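PDB 2RFQ: flavin-dependent monooxygenase, oxygenase subunit HsaA from Rhodococcus sp., which catalyses the FMNH2-dependent ortho-hydroxylation of the phenolic steroid 3-HSA to the catechol 3,4-DHSA during cholesterol breakdown. Local coordinates for residues D17-T22 / K42-T47; S70-I75 / I241-V246. All blocks are in the same frame, centred on the assembly; numbering follows the deposited sequence. Where two conformers were deposited one is given.

Interactions 1 and 2 lie in series along the chain, their centres about 15 Å apart, and step inward from the edge of the N-terminal helical domain to the heart of the subunit. Interaction 1 pairs two helices of that domain, about 18 Å from the chain centre; interaction 2 joins the domain to the long helix 233-266 of the C-terminal bundle, about 7 Å from it. They touch directly: Asp17 OD1 and Lys74 NZ form a 2.7 Å salt bridge, and Leu44 CD2 packs on Ile75 CD1 at 3.8 Å. The side chain of Trp84, probably an FMN-binding residue, lies about 4 Å from that of Pro244 and about 10 Å from that of Leu44.

Interaction 1: D17-T22 / K42-T47; sequences DALLPT and KALQET
Leu19 reaches out of helix 11-25 and sets both methyls against helix 38-47. Its CD1 meets Ala43 CB at 3.6 Å and its CD2 is 3.8 Å from the same CB, so the alanine methyl faces the forked end of the leucine. The CD2 branch also touches Leu44 CD2 at 3.8 Å, the two leucine side chains crossing at about a right angle; CG anti to the backbone N (chi1 -177°) carries the Leu19 branch toward helix 38-47. Thr47 CG2 approaches Leu19 CD2 more loosely, at 4.3 Å. Thr47 OG1 donates to Leu44 O over 2.6 Å, in the carbonyl plane and on a lone pair. The axes of the two short segments are antiparallel (172°), 10.7 Å apart at their closest, a wide spacing that, from segment 17-22, Leu19 spans. On helix 38-47, Lys42 NZ meets Glu46 OE2 from the syn side, 2.8 Å away and slightly out of the carboxylate plane, in a salt bridge. The contact is an apolar helix pairing within the N-terminal domain of the acyl-CoA dehydrogenase-like fold. Leu44 continues inward onto Ile75 of helix 65-76 and Thr82 and Ser86 of helix 80-96, while Leu16 of helix 11-25 also packs on Leu44 and Thr47.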
loop_
_atom_site.group_PDB
_atom_site.type_symbol
_atom_site.label_atom_id
_atom_site.label_comp_id
_atom_site.label_asym_id
_atom_site.label_seq_id
_atom_site.Cartn_x
_atom_site.Cartn_y
_atom_site.Cartn_z
ATOM N N ASP A 17 20.634 8.733 -28.221
ATOM C CA ASP A 17 20.426 10.032 -27.590
ATOM C C ASP A 17 20.027 11.116 -28.589
ATOM O O ASP A 17 19.113 11.902 -28.323
ATOM C CB ASP A 17 21.697 10.477 -26.875
ATOM C CG ASP A 17 21.791 9.945 -25.479
ATOM O OD1 ASP A 17 20.733 9.616 -24.886
ATOM O OD2 ASP A 17 22.938 9.882 -24.966
ATOM N N ALA A 18 20.733 11.171 -29.714
ATOM C CA ALA A 18 20.471 12.144 -30.767
ATOM C C ALA A 18 19.067 11.974 -31.356
ATOM O O ALA A 18 18.494 12.918 -31.878
ATOM C CB ALA A 18 21.519 12.012 -31.859
ATOM N N LEU A 19 18.520 10.761 -31.264
ATOM C CA LEU A 19 17.241 10.441 -31.892
ATOM C C LEU A 19 16.040 10.697 -30.985
ATOM O O LEU A 19 14.903 10.846 -31.463
ATOM C CB LEU A 19 17.257 8.950 -32.321
ATOM C CG LEU A 19 16.044 8.388 -33.067
ATOM C CD1 LEU A 19 15.774 9.191 -34.359
ATOM C CD2 LEU A 19 16.239 6.897 -33.399
ATOM N N LEU A 20 16.269 10.723 -29.674
ATOM C CA LEU A 20 15.140 10.812 -28.715
ATOM C C LEU A 20 14.140 11.950 -28.978
ATOM O O LEU A 20 12.921 11.705 -28.952
ATOM C CB LEU A 20 15.627 10.854 -27.258
ATOM C CG LEU A 20 16.410 9.648 -26.762
ATOM C CD1 LEU A 20 16.537 9.660 -25.231
ATOM C CD2 LEU A 20 15.811 8.304 -27.241
ATOM N N PRO A 21 14.622 13.176 -29.245
ATOM C CA PRO A 21 13.642 14.252 -29.490
ATOM C C PRO A 21 12.687 13.930 -30.637
ATOM O O PRO A 21 11.509 14.266 -30.562
ATOM C CB PRO A 21 14.531 15.473 -29.818
ATOM C CG PRO A 21 15.828 15.162 -29.117
ATOM C CD PRO A 21 16.006 13.684 -29.330
ATOM N N THR A 22 13.187 13.270 -31.687
ATOM C CA THR A 22 12.345 12.866 -32.811
ATOM C C THR A 22 11.284 11.897 -32.328
ATOM O O THR A 22 10.103 12.068 -32.619
ATOM C CB THR A 22 13.201 12.233 -33.936
ATOM O OG1 THR A 22 14.071 13.241 -34.458
ATOM C CG2 THR A 22 12.328 11.715 -35.070
ATOM N N LYS A 42 13.643 2.991 -39.319
ATOM C CA LYS A 42 14.851 3.202 -40.119
ATOM C C LYS A 42 15.938 3.900 -39.298
ATOM O O LYS A 42 17.094 3.471 -39.302
ATOM C CB LYS A 42 14.500 4.004 -41.373
ATOM C CG LYS A 42 15.675 4.294 -42.280
ATOM C CD LYS A 42 15.178 4.954 -43.578
ATOM C CE LYS A 42 16.347 5.342 -44.511
ATOM N NZ LYS A 42 17.045 6.574 -44.053
ATOM N N ALA A 43 15.552 4.942 -38.559
ATOM C CA ALA A 43 16.525 5.683 -37.749
ATOM C C ALA A 43 17.083 4.774 -36.662
ATOM O O ALA A 43 18.292 4.803 -36.381
ATOM C CB ALA A 43 15.891 6.895 -37.140
ATOM N N LEU A 44 16.207 3.979 -36.045
ATOM C CA LEU A 44 16.656 3.023 -35.017
ATOM C C LEU A 44 17.672 2.027 -35.604
ATOM O O LEU A 44 18.734 1.771 -35.000
ATOM C CB LEU A 44 15.466 2.295 -34.393
ATOM C CG LEU A 44 14.666 3.183 -33.425
ATOM C CD1 LEU A 44 13.316 2.525 -33.179
ATOM C CD2 LEU A 44 15.448 3.436 -32.118
ATOM N N GLN A 45 17.371 1.521 -36.799
ATOM C CA GLN A 45 18.277 0.608 -37.501
ATOM C C GLN A 45 19.641 1.299 -37.703
ATOM O O GLN A 45 20.694 0.722 -37.417
ATOM C CB GLN A 45 17.685 0.177 -38.848
ATOM C CG GLN A 45 18.633 -0.679 -39.695
ATOM C CD GLN A 45 18.045 -1.080 -41.040
ATOM O OE1 GLN A 45 16.899 -1.504 -41.136
ATOM N NE2 GLN A 45 18.835 -0.942 -42.091
ATOM N N GLU A 46 19.604 2.546 -38.165
ATOM C CA GLU A 46 20.842 3.281 -38.436
ATOM C C GLU A 46 21.684 3.568 -37.186
ATOM O O GLU A 46 22.891 3.767 -37.295
ATOM C CB GLU A 46 20.553 4.549 -39.238
ATOM C CG GLU A 46 20.041 4.239 -40.638
ATOM C CD GLU A 46 19.438 5.450 -41.339
ATOM O OE1 GLU A 46 19.321 6.532 -40.711
ATOM O OE2 GLU A 46 19.068 5.305 -42.526
ATOM N N THR A 47 21.071 3.546 -36.003
ATOM C CA THR A 47 21.876 3.709 -34.773
ATOM C C THR A 47 22.732 2.473 -34.491
ATOM O O THR A 47 23.688 2.561 -33.742
ATOM C CB THR A 47 21.030 3.941 -33.513
ATOM O OG1 THR A 47 20.295 2.736 -33.170
ATOM C CG2 THR A 47 20.098 5.140 -33.706
#

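Interaction 2: S70-I75 / I241-V246; sequences SAVRKI and ISAPIV
Val72 makes the side-chain contact with helix 233-266, pressing one methyl into the backbone beside a proline. Two residues before it, Ser70 faces away from that helix. Val72 CG1, anti to the backbone N (chi1 170°), then meets the pyrrolidine ring of Pro244 at N (3.7 Å) and CD (3.8 Å), and Ala243 CB at 3.9 Å. The valine and proline side chains lie side by side, pointing the same way, and CG1 rests against both the CB and CD sides of the ring. Pro244 has no N-H to give to the preceding turn, and helix 233-266 is kinked at this point. Next comes Arg73, whose CA is 4.2 Å from Ala243 O; its CA and that of Pro244 are only 5.4 Å apart. Arg73 is itself part of the interface, and its side chain has Tyr250 of the same helix 233-266 and Trp294 of helix 277-309 as possible cation-pi partners. One residue on, Lys74 turns toward helix 11-25, where it touches Met13, Leu16 and Leu20. The short axes cross at -41° and approach to 7.6 Å, consistent with Ala243 and the compact Pro244 facing Val72. Helix 80-96 borders the joint through Ser87 on Val72 and Trp84 on Pro244, while Leu297 of helix 277-309 packs on Ala243. The N-terminal and C-terminal helical domains thus meet beside the probable FMN site.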
loop_
_atom_site.group_PDB
_atom_site.type_symbol
_atom_site.label_atom_id
_atom_site.label_comp_id
_atom_site.label_asym_id
_atom_site.label_seq_id
_atom_site.Cartn_x
_atom_site.Cartn_y
_atom_site.Cartn_z
ATOM N N SER A 70 19.736 -1.261 -21.454
ATOM C CA SER A 70 19.965 0.179 -21.236
ATOM C C SER A 70 19.478 0.964 -22.451
ATOM O O SER A 70 18.867 2.030 -22.303
ATOM C CB SER A 70 21.452 0.433 -20.980
ATOM O OG SER A 70 21.807 -0.180 -19.746
ATOM N N ALA A 71 19.716 0.415 -23.641
ATOM C CA ALA A 71 19.254 1.047 -24.899
ATOM C C ALA A 71 17.731 1.051 -24.960
ATOM O O ALA A 71 17.098 2.063 -25.300
ATOM C CB ALA A 71 19.850 0.330 -26.098
ATOM N N VAL A 72 17.143 -0.086 -24.583
ATOM C CA VAL A 72 15.687 -0.206 -24.497
ATOM C C VAL A 72 15.084 0.818 -23.544
ATOM O O VAL A 72 14.117 1.517 -23.899
ATOM C CB VAL A 72 15.286 -1.623 -24.079
ATOM C CG1 VAL A 72 13.778 -1.687 -23.735
ATOM C CG2 VAL A 72 15.554 -2.551 -25.266
ATOM N N ARG A 73 15.666 0.892 -22.354
ATOM C CA ARG A 73 15.224 1.851 -21.342
ATOM C C ARG A 73 15.203 3.262 -21.918
ATOM O O ARG A 73 14.219 3.999 -21.752
ATOM C CB ARG A 73 16.126 1.812 -20.116
ATOM C CG ARG A 73 15.623 2.697 -19.007
ATOM C CD ARG A 73 16.583 2.671 -17.862
ATOM N NE ARG A 73 17.718 3.541 -18.134
ATOM C CZ ARG A 73 18.555 3.999 -17.194
ATOM N NH1 ARG A 73 18.398 3.674 -15.901
ATOM N NH2 ARG A 73 19.567 4.785 -17.543
ATOM N N LYS A 74 16.285 3.633 -22.608
ATOM C CA LYS A 74 16.382 4.966 -23.222
ATOM C C LYS A 74 15.273 5.199 -24.262
ATOM O O LYS A 74 14.580 6.218 -24.217
ATOM C CB LYS A 74 17.764 5.122 -23.874
ATOM C CG LYS A 74 18.027 6.474 -24.455
ATOM C CD LYS A 74 19.378 6.541 -25.190
ATOM C CE LYS A 74 20.543 6.321 -24.255
ATOM N NZ LYS A 74 20.758 7.455 -23.299
ATOM N N ILE A 75 15.131 4.272 -25.212
ATOM C CA ILE A 75 14.098 4.441 -26.254
ATOM C C ILE A 75 12.710 4.582 -25.642
ATOM O O ILE A 75 11.937 5.496 -26.004
ATOM C CB ILE A 75 14.112 3.280 -27.259
ATOM C CG1 ILE A 75 15.482 3.194 -27.947
ATOM C CG2 ILE A 75 12.981 3.441 -28.296
ATOM C CD1 ILE A 75 15.684 1.827 -28.633
ATOM N N ILE A 241 10.511 -7.503 -21.573
ATOM C CA ILE A 241 9.177 -7.014 -21.306
ATOM C C ILE A 241 9.159 -5.971 -20.182
ATOM O O ILE A 241 8.396 -4.998 -20.247
ATOM C CB ILE A 241 8.242 -8.237 -20.976
ATOM C CG1 ILE A 241 8.186 -9.186 -22.174
ATOM C CG2 ILE A 241 6.876 -7.786 -20.396
ATOM C CD1 ILE A 241 7.809 -8.496 -23.523
ATOM N N SER A 242 9.978 -6.154 -19.158
ATOM C CA SER A 242 9.997 -5.171 -18.064
ATOM C C SER A 242 10.813 -3.923 -18.409
ATOM O O SER A 242 10.449 -2.815 -18.012
ATOM C CB SER A 242 10.541 -5.785 -16.752
ATOM O OG SER A 242 9.674 -6.816 -16.303
ATOM N N ALA A 243 11.937 -4.103 -19.108
ATOM C CA ALA A 243 12.833 -2.952 -19.385
ATOM C C ALA A 243 12.124 -1.754 -20.037
ATOM O O ALA A 243 12.331 -0.614 -19.599
ATOM C CB ALA A 243 14.060 -3.398 -20.203
ATOM N N PRO A 244 11.279 -1.982 -21.064
ATOM C CA PRO A 244 10.585 -0.820 -21.660
ATOM C C PRO A 244 9.599 -0.171 -20.685
ATOM O O PRO A 244 9.437 1.027 -20.704
ATOM C CB PRO A 244 9.893 -1.391 -22.910
ATOM C CG PRO A 244 9.836 -2.885 -22.698
ATOM C CD PRO A 244 10.946 -3.251 -21.752
ATOM N N ILE A 245 8.983 -0.961 -19.806
ATOM C CA ILE A 245 8.054 -0.376 -18.833
ATOM C C ILE A 245 8.820 0.481 -17.830
ATOM O O ILE A 245 8.390 1.595 -17.496
ATOM C CB ILE A 245 7.188 -1.439 -18.179
ATOM C CG1 ILE A 245 6.365 -2.156 -19.265
ATOM C CG2 ILE A 245 6.282 -0.807 -17.131
ATOM C CD1 ILE A 245 5.610 -3.430 -18.752
ATOM N N VAL A 246 9.955 -0.036 -17.344
ATOM C CA VAL A 246 10.864 0.788 -16.539
ATOM C C VAL A 246 11.245 2.094 -17.288
ATOM O O VAL A 246 11.172 3.186 -16.726
ATOM C CB VAL A 246 12.104 -0.011 -16.078
ATOM C CG1 VAL A 246 13.089 0.904 -15.334
ATOM C CG2 VAL A 246 11.634 -1.165 -15.175
#